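Local coordinates for protein alpha-1,2-mannosidase (Bacteroides thetaiotaomicron, PDB 2WW2) that hydrolyses alpha-mannosidic linkages with inversion, as a calcium-dependent glycoside hydrolase of family 92 from a human gut symbiont, at residues Val5-Thr17 and Asp281-Arg293. Sequence-based numbering, arbitrary orientation.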
ATOM      1  N   VAL A   5      23.315  39.575   4.230  1.00  6.41           N
ATOM      2  CA  VAL A   5      22.103  38.771   4.295  1.00  6.69           C
ATOM      3  C   VAL A   5      21.845  38.522   5.783  1.00  6.60           C
ATOM      4  O   VAL A   5      22.652  37.870   6.452  1.00  6.92           O
ATOM      5  CB  VAL A   5      22.244  37.409   3.554  1.00  6.58           C
ATOM      6  CG1 VAL A   5      20.900  36.620   3.602  1.00  5.68           C
ATOM      7  CG2 VAL A   5      22.654  37.619   2.082  1.00  6.62           C
ATOM      8  N   GLU A   6      20.740  39.059   6.290  1.00  6.31           N
ATOM      9  CA  GLU A   6      20.410  38.970   7.704  1.00  6.15           C
ATOM     10  C   GLU A   6      19.521  37.749   7.933  1.00  6.72           C
ATOM     11  O   GLU A   6      18.945  37.218   6.991  1.00  6.82           O
ATOM     12  CB  GLU A   6      19.671  40.248   8.148  1.00  7.23           C
ATOM     13  CG  GLU A   6      20.493  41.554   8.011  1.00  7.33           C
ATOM     14  CD  GLU A   6      21.411  41.789   9.216  1.00 11.72           C
ATOM     15  OE1 GLU A   6      21.549  40.873  10.067  1.00 14.81           O
ATOM     16  OE2 GLU A   6      22.009  42.874   9.321  1.00 11.98           O
ATOM     17  N   PHE A   7      19.376  37.320   9.184  1.00  6.65           N
ATOM     18  CA  PHE A   7      18.612  36.111   9.453  1.00  7.31           C
ATOM     19  C   PHE A   7      17.179  36.172   8.929  1.00  7.06           C
ATOM     20  O   PHE A   7      16.683  35.180   8.366  1.00  7.17           O
ATOM     21  CB  PHE A   7      18.663  35.758  10.944  1.00  8.11           C
ATOM     22  CG  PHE A   7      20.020  35.263  11.378  1.00 10.83           C
ATOM     23  CD1 PHE A   7      20.750  34.417  10.542  1.00 14.83           C
ATOM     24  CD2 PHE A   7      20.572  35.659  12.562  1.00 12.90           C
ATOM     25  CE1 PHE A   7      22.017  33.965  10.912  1.00 16.31           C
ATOM     26  CE2 PHE A   7      21.832  35.226  12.938  1.00 15.22           C
ATOM     27  CZ  PHE A   7      22.550  34.377  12.117  1.00 16.30           C
ATOM     28  N   VAL A   8      16.534  37.330   9.036  1.00  7.07           N
ATOM     29  CA  VAL A   8      15.124  37.430   8.584  1.00  7.17           C
ATOM     30  C   VAL A   8      15.034  37.300   7.061  1.00  7.22           C
ATOM     31  O   VAL A   8      14.002  36.900   6.539  1.00  7.13           O
ATOM     32  CB  VAL A   8      14.425  38.734   9.081  1.00  7.62           C
ATOM     33  CG1 VAL A   8      14.934  39.934   8.281  1.00  6.24           C
ATOM     34  CG2 VAL A   8      12.904  38.624   8.966  1.00  6.75           C
ATOM     35  N   ASP A   9      16.122  37.608   6.352  1.00  8.22           N
ATOM     36  CA  ASP A   9      16.160  37.468   4.882  1.00  8.68           C
ATOM     37  C   ASP A   9      16.028  36.005   4.436  1.00  8.60           C
ATOM     38  O   ASP A   9      15.681  35.725   3.284  1.00  8.03           O
ATOM     39  CB  ASP A   9      17.456  38.059   4.286  1.00  8.62           C
ATOM     40  CG  ASP A   9      17.555  39.563   4.479  1.00 11.70           C
ATOM     41  OD1 ASP A   9      16.498  40.220   4.458  1.00 14.89           O
ATOM     42  OD2 ASP A   9      18.680  40.092   4.640  1.00 12.36           O
ATOM     43  N   TYR A  10      16.310  35.074   5.337  1.00  7.98           N
ATOM     44  CA  TYR A  10      16.168  33.657   5.019  1.00  7.82           C
ATOM     45  C   TYR A  10      14.720  33.157   5.176  1.00  8.03           C
ATOM     46  O   TYR A  10      14.382  32.056   4.731  1.00  8.18           O
ATOM     47  CB  TYR A  10      17.099  32.825   5.901  1.00  8.05           C
ATOM     48  CG  TYR A  10      18.557  33.021   5.553  1.00  6.89           C
ATOM     49  CD1 TYR A  10      19.053  32.622   4.298  1.00  6.55           C
ATOM     50  CD2 TYR A  10      19.433  33.584   6.460  1.00  8.73           C
ATOM     51  CE1 TYR A  10      20.402  32.786   3.964  1.00  7.92           C
ATOM     52  CE2 TYR A  10      20.799  33.772   6.123  1.00  8.93           C
ATOM     53  CZ  TYR A  10      21.253  33.362   4.876  1.00  8.96           C
ATOM     54  OH  TYR A  10      22.571  33.529   4.530  1.00  9.73           O
ATOM     55  N   VAL A  11      13.859  33.964   5.791  1.00  7.50           N
ATOM     56  CA  VAL A  11      12.525  33.477   6.151  1.00  7.67           C
ATOM     57  C   VAL A  11      11.572  33.482   4.957  1.00  8.06           C
ATOM     58  O   VAL A  11      11.393  34.517   4.320  1.00  7.81           O
ATOM     59  CB  VAL A  11      11.892  34.296   7.297  1.00  7.45           C
ATOM     60  CG1 VAL A  11      10.430  33.855   7.559  1.00  6.95           C
ATOM     61  CG2 VAL A  11      12.734  34.156   8.565  1.00  7.27           C
ATOM     62  N   ASN A  12      10.933  32.339   4.696  1.00  7.43           N
ATOM     63  CA  ASN A  12       9.869  32.264   3.698  1.00  7.47           C
ATOM     64  C   ASN A  12       8.565  31.931   4.396  1.00  8.13           C
ATOM     65  O   ASN A  12       8.356  30.780   4.769  1.00  7.99           O
ATOM     66  CB  ASN A  12      10.170  31.173   2.664  1.00  7.82           C
ATOM     67  CG  ASN A  12       9.056  31.040   1.634  1.00  9.09           C
ATOM     68  OD1 ASN A  12       8.189  31.919   1.530  1.00  8.87           O
ATOM     69  ND2 ASN A  12       9.078  29.969   0.871  1.00  9.80           N
ATOM     70  N   PRO A  13       7.688  32.934   4.591  1.00  8.74           N
ATOM     71  CA  PRO A  13       6.410  32.716   5.285  1.00  9.48           C
ATOM     72  C   PRO A  13       5.481  31.821   4.469  1.00 10.84           C
ATOM     73  O   PRO A  13       4.472  31.346   4.981  1.00 11.18           O
ATOM     74  CB  PRO A  13       5.816  34.121   5.394  1.00  9.53           C
ATOM     75  CG  PRO A  13       7.006  35.070   5.259  1.00  9.05           C
ATOM     76  CD  PRO A  13       7.881  34.345   4.229  1.00  8.34           C
ATOM     77  N   LEU A  14       5.819  31.589   3.204  1.00 11.09           N
ATOM     78  CA  LEU A  14       5.030  30.650   2.391  1.00 11.44           C
ATOM     79  C   LEU A  14       5.559  29.218   2.398  1.00 11.86           C
ATOM     80  O   LEU A  14       5.023  28.353   1.688  1.00 11.27           O
ATOM     81  CB  LEU A  14       4.972  31.139   0.956  1.00 10.69           C
ATOM     82  CG  LEU A  14       4.124  32.385   0.787  1.00 12.18           C
ATOM     83  CD1 LEU A  14       4.278  32.957  -0.625  1.00 14.11           C
ATOM     84  CD2 LEU A  14       2.656  32.066   1.105  1.00 13.28           C
ATOM     85  N   MET A  15       6.603  28.954   3.181  1.00 11.14           N
ATOM     86  CA  MET A  15       7.135  27.597   3.266  1.00 12.82           C
ATOM     87  C   MET A  15       6.039  26.635   3.672  1.00 14.18           C
ATOM     88  O   MET A  15       5.377  26.851   4.682  1.00 15.08           O
ATOM     89  CB  MET A  15       8.264  27.498   4.286  1.00 12.17           C
ATOM     90  CG  MET A  15       8.697  26.058   4.554  1.00 11.90           C
ATOM     91  SD  MET A  15      10.096  25.904   5.672  1.00 12.14           S
ATOM     92  CE  MET A  15      10.001  24.174   6.140  1.00 11.56           C
ATOM     93  N   GLY A  16       5.859  25.568   2.903  1.00 15.35           N
ATOM     94  CA  GLY A  16       4.842  24.553   3.225  1.00 16.69           C
ATOM     95  C   GLY A  16       3.398  25.027   3.019  1.00 17.73           C
ATOM     96  O   GLY A  16       2.447  24.335   3.392  1.00 17.84           O
ATOM     97  N   THR A  17       3.209  26.200   2.416  1.00 17.77           N
ATOM     98  CA  THR A  17       1.842  26.665   2.135  1.00 17.82           C
ATOM     99  C   THR A  17       1.035  25.647   1.289  1.00 18.32           C
ATOM    100  O   THR A  17      -0.201  25.602   1.354  1.00 18.08           O
ATOM    101  CB  THR A  17       1.820  28.073   1.492  1.00 17.69           C
ATOM    102  OG1 THR A  17       0.492  28.597   1.543  1.00 16.44           O
ATOM    103  CG2 THR A  17       2.295  28.040   0.023  1.00 17.70           C
ATOM    104  N   ASP A 281      22.384  27.860   1.406  1.00  6.82           N
ATOM    105  CA  ASP A 281      21.275  28.821   1.494  1.00  7.54           C
ATOM    106  C   ASP A 281      19.951  28.101   1.736  1.00  7.51           C
ATOM    107  O   ASP A 281      19.092  28.569   2.478  1.00  7.05           O
ATOM    108  CB  ASP A 281      21.174  29.653   0.210  1.00  7.59           C
ATOM    109  CG  ASP A 281      22.275  30.673   0.102  1.00  9.42           C
ATOM    110  OD1 ASP A 281      22.929  30.956   1.132  1.00  8.40           O
ATOM    111  OD2 ASP A 281      22.486  31.188  -1.014  1.00 11.83           O
ATOM    112  N   GLU A 282      19.775  26.951   1.107  1.00  7.90           N
ATOM    113  CA  GLU A 282      18.509  26.219   1.295  1.00  8.45           C
ATOM    114  C   GLU A 282      18.317  25.774   2.763  1.00  7.95           C
ATOM    115  O   GLU A 282      17.213  25.894   3.335  1.00  7.47           O
ATOM    116  CB  GLU A 282      18.451  25.047   0.321  1.00  8.95           C
ATOM    117  CG  GLU A 282      17.333  24.068   0.572  1.00 13.28           C
ATOM    118  CD  GLU A 282      15.946  24.636   0.338  1.00 16.41           C
ATOM    119  OE1 GLU A 282      15.796  25.758  -0.180  1.00 16.24           O
ATOM    120  OE2 GLU A 282      14.981  23.934   0.699  1.00 21.76           O
ATOM    121  N   GLN A 283      19.389  25.276   3.370  1.00  7.24           N
ATOM    122  CA  GLN A 283      19.354  24.908   4.786  1.00  7.34           C
ATOM    123  C   GLN A 283      19.080  26.106   5.701  1.00  7.17           C
ATOM    124  O   GLN A 283      18.314  26.012   6.657  1.00  7.99           O
ATOM    125  CB  GLN A 283      20.676  24.220   5.177  1.00  7.67           C
ATOM    126  CG  GLN A 283      20.841  22.809   4.542  1.00  8.59           C
ATOM    127  CD  GLN A 283      22.207  22.188   4.818  1.00  9.73           C
ATOM    128  OE1 GLN A 283      23.232  22.879   4.835  1.00  8.49           O
ATOM    129  NE2 GLN A 283      22.231  20.870   5.022  1.00  9.30           N
ATOM    130  N   LEU A 284      19.747  27.229   5.443  1.00  6.61           N
ATOM    131  CA  LEU A 284      19.529  28.435   6.233  1.00  6.44           C
ATOM    132  C   LEU A 284      18.062  28.907   6.079  1.00  6.27           C
ATOM    133  O   LEU A 284      17.415  29.312   7.042  1.00  4.88           O
ATOM    134  CB  LEU A 284      20.507  29.543   5.775  1.00  6.12           C
ATOM    135  CG  LEU A 284      21.991  29.243   6.095  1.00  6.48           C
ATOM    136  CD1 LEU A 284      22.970  30.139   5.337  1.00  5.18           C
ATOM    137  CD2 LEU A 284      22.214  29.404   7.594  1.00  6.10           C
ATOM    138  N   ARG A 285      17.548  28.879   4.857  1.00  6.49           N
ATOM    139  CA  ARG A 285      16.126  29.234   4.659  1.00  6.74           C
ATOM    140  C   ARG A 285      15.190  28.302   5.414  1.00  7.30           C
ATOM    141  O   ARG A 285      14.213  28.748   6.028  1.00  7.68           O
ATOM    142  CB  ARG A 285      15.785  29.268   3.168  1.00  7.88           C
ATOM    143  CG  ARG A 285      16.501  30.434   2.467  1.00  9.59           C
ATOM    144  CD  ARG A 285      16.042  30.593   1.049  1.00 16.29           C
ATOM    145  NE  ARG A 285      16.202  29.372   0.287  1.00 19.98           N
ATOM    146  CZ  ARG A 285      17.048  29.230  -0.730  1.00 24.01           C
ATOM    147  NH1 ARG A 285      17.820  30.251  -1.102  1.00 22.14           N
ATOM    148  NH2 ARG A 285      17.121  28.059  -1.369  1.00 24.15           N
ATOM    149  N   THR A 286      15.485  27.016   5.387  1.00  7.25           N
ATOM    150  CA  THR A 286      14.598  26.058   6.060  1.00  7.61           C
ATOM    151  C   THR A 286      14.622  26.327   7.551  1.00  7.18           C
ATOM    152  O   THR A 286      13.581  26.462   8.186  1.00  7.32           O
ATOM    153  CB  THR A 286      15.016  24.610   5.754  1.00  8.01           C
ATOM    154  OG1 THR A 286      15.054  24.429   4.330  1.00  7.59           O
ATOM    155  CG2 THR A 286      13.993  23.615   6.343  1.00  7.93           C
ATOM    156  N   PHE A 287      15.828  26.435   8.099  1.00  7.02           N
ATOM    157  CA  PHE A 287      16.020  26.662   9.532  1.00  6.63           C
ATOM    158  C   PHE A 287      15.339  27.944  10.034  1.00  7.06           C
ATOM    159  O   PHE A 287      14.594  27.918  11.016  1.00  6.63           O
ATOM    160  CB  PHE A 287      17.524  26.721   9.841  1.00  6.48           C
ATOM    161  CG  PHE A 287      17.844  26.881  11.307  1.00  7.72           C
ATOM    162  CD1 PHE A 287      17.727  25.795  12.185  1.00  8.17           C
ATOM    163  CD2 PHE A 287      18.263  28.107  11.810  1.00  7.43           C
ATOM    164  CE1 PHE A 287      18.025  25.942  13.532  1.00  9.08           C
ATOM    165  CE2 PHE A 287      18.565  28.264  13.154  1.00  9.08           C
ATOM    166  CZ  PHE A 287      18.444  27.181  14.023  1.00 10.10           C
ATOM    167  N   TYR A 288      15.614  29.075   9.386  1.00  6.55           N
ATOM    168  CA  TYR A 288      15.052  30.333   9.870  1.00  7.11           C
ATOM    169  C   TYR A 288      13.566  30.465   9.588  1.00  6.81           C
ATOM    170  O   TYR A 288      12.859  31.097  10.348  1.00  6.74           O
ATOM    171  CB  TYR A 288      15.875  31.540   9.362  1.00  6.79           C
ATOM    172  CG  TYR A 288      17.170  31.594  10.147  1.00  6.71           C
ATOM    173  CD1 TYR A 288      17.146  31.896  11.511  1.00  6.48           C
ATOM    174  CD2 TYR A 288      18.394  31.273   9.556  1.00  7.06           C
ATOM    175  CE1 TYR A 288      18.311  31.912  12.273  1.00  7.73           C
ATOM    176  CE2 TYR A 288      19.566  31.274  10.311  1.00  7.40           C
ATOM    177  CZ  TYR A 288      19.509  31.600  11.673  1.00  7.21           C
ATOM    178  OH  TYR A 288      20.656  31.610  12.447  1.00  6.94           O
ATOM    179  N   SER A 289      13.092  29.863   8.506  1.00  7.51           N
ATOM    180  CA  SER A 289      11.637  29.796   8.279  1.00  7.38           C
ATOM    181  C   SER A 289      10.940  29.008   9.382  1.00  7.77           C
ATOM    182  O   SER A 289       9.920  29.454   9.912  1.00  7.39           O
ATOM    183  CB  SER A 289      11.337  29.181   6.917  1.00  8.05           C
ATOM    184  OG  SER A 289      11.872  29.988   5.860  1.00  9.47           O
ATOM    185  N   CYS A 290      11.488  27.845   9.737  1.00  7.17           N
ATOM    186  CA  CYS A 290      10.921  27.068  10.851  1.00  7.87           C
ATOM    187  C   CYS A 290      10.988  27.854  12.149  1.00  7.75           C
ATOM    188  O   CYS A 290      10.053  27.798  12.958  1.00  8.39           O
ATOM    189  CB  CYS A 290      11.646  25.714  11.011  1.00  7.49           C
ATOM    190  SG  CYS A 290      11.308  24.557   9.674  1.00 10.52           S
ATOM    191  N   LEU A 291      12.086  28.586  12.366  1.00  7.58           N
ATOM    192  CA  LEU A 291      12.212  29.346  13.606  1.00  7.43           C
ATOM    193  C   LEU A 291      11.170  30.476  13.624  1.00  7.82           C
ATOM    194  O   LEU A 291      10.500  30.707  14.636  1.00  7.98           O
ATOM    195  CB  LEU A 291      13.647  29.895  13.796  1.00  6.65           C
ATOM    196  CG  LEU A 291      13.968  30.665  15.096  1.00  8.38           C
ATOM    197  CD1 LEU A 291      13.598  29.835  16.371  1.00  7.57           C
ATOM    198  CD2 LEU A 291      15.421  31.122  15.136  1.00  6.41           C
ATOM    199  N   TYR A 292      11.031  31.186  12.505  1.00  7.59           N
ATOM    200  CA  TYR A 292       9.989  32.223  12.412  1.00  8.44           C
ATOM    201  C   TYR A 292       8.620  31.663  12.782  1.00  9.36           C
ATOM    202  O   TYR A 292       7.889  32.259  13.587  1.00  9.08           O
ATOM    203  CB  TYR A 292       9.975  32.809  10.989  1.00  7.92           C
ATOM    204  CG  TYR A 292       8.628  33.204  10.439  1.00  8.27           C
ATOM    205  CD1 TYR A 292       8.076  34.453  10.730  1.00  9.64           C
ATOM    206  CD2 TYR A 292       7.928  32.357   9.578  1.00  8.69           C
ATOM    207  CE1 TYR A 292       6.832  34.841  10.200  1.00  9.08           C
ATOM    208  CE2 TYR A 292       6.685  32.736   9.038  1.00  9.76           C
ATOM    209  CZ  TYR A 292       6.157  33.982   9.349  1.00  8.86           C
ATOM    210  OH  TYR A 292       4.936  34.356   8.829  1.00  9.27           O
ATOM    211  N   ARG A 293       8.292  30.502  12.219  1.00 10.02           N
ATOM    212  CA  ARG A 293       6.992  29.885  12.454  1.00 11.97           C
ATOM    213  C   ARG A 293       6.853  29.587  13.939  1.00 12.04           C
ATOM    214  O   ARG A 293       5.778  29.712  14.522  1.00 11.54           O
ATOM    215  CB  ARG A 293       6.843  28.605  11.600  1.00 12.79           C
ATOM    216  CG  ARG A 293       5.427  28.043  11.519  1.00 18.17           C
ATOM    217  CD  ARG A 293       5.321  26.797  10.609  1.00 22.39           C
ATOM    218  NE  ARG A 293       3.965  26.241  10.609  1.00 26.95           N
ATOM    219  CZ  ARG A 293       3.216  26.069   9.518  1.00 28.07           C
ATOM    220  NH1 ARG A 293       1.997  25.556   9.627  1.00 28.08           N
ATOM    221  NH2 ARG A 293       3.687  26.392   8.313  1.00 26.34           N
TER
HETATM  222  O   HOH W   1      22.931  33.571   1.864  1.00 10.28           O
HETATM  223  O   HOH W   2       5.723  27.958   7.280  1.00 35.74           O
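Phe7 lies over one face of the Tyr288 ring while Phe287 covers the opposite face. The two cross-contact rings are near parallel, planes 23° apart, but slid so that they barely overlap: Phe7 CD1 sits 3.3 Å from Tyr288 CZ, and the Tyr288 hydroxyl rides over the rim of the Phe7 face. That hydroxyl is also hydrogen-bonded to Val274 O and Ala276 N of strand 274-277, so two backbone groups of that strand hold the phenol oxygen in place. The Tyr10 ring is sandwiched as well, with Val5 CG1 on one face and Leu284 CB over the centre of the other, 3.7 Å from the Tyr10 centroid; Arg285 CG and Asp281 OD1 approach its edge. Water 1 links Tyr10 OH to Asp281 OD1. Over a face of Tyr292 stands Val11 CG1, 3.5 Å from Tyr292 CG, placed there by a chi1 of 174° that sets this methyl anti to the backbone N. A leucine at Tyr288 would probably leave Phe7 without the aromatic ring and hydroxyl that lie against it, and the backbone of strand 274-277 without the hydroxyl bonded to it.

Ser289 makes the direct polar link. Its OG accepts from Asn12 N at 2.8 Å, nearly straight at 169°, and donates to Arg285 O, which Ser289 N reaches from the other face of the carbonyl plane. Farther along the segment, the extended Met15 chain brings SD to 3.7 Å from Ser289 CB, and water 2 joins Met15 O to Arg293 NH2. Asn12 OD1 accepts from Leu14 N, forming an Asx turn, while Asn12 ND2 bonds Ser617 O. The whole is loop-on-helix packing, in which the N-terminal segment 5-17 runs along helix 281-294, joining the family 92 N-terminal and catalytic regions.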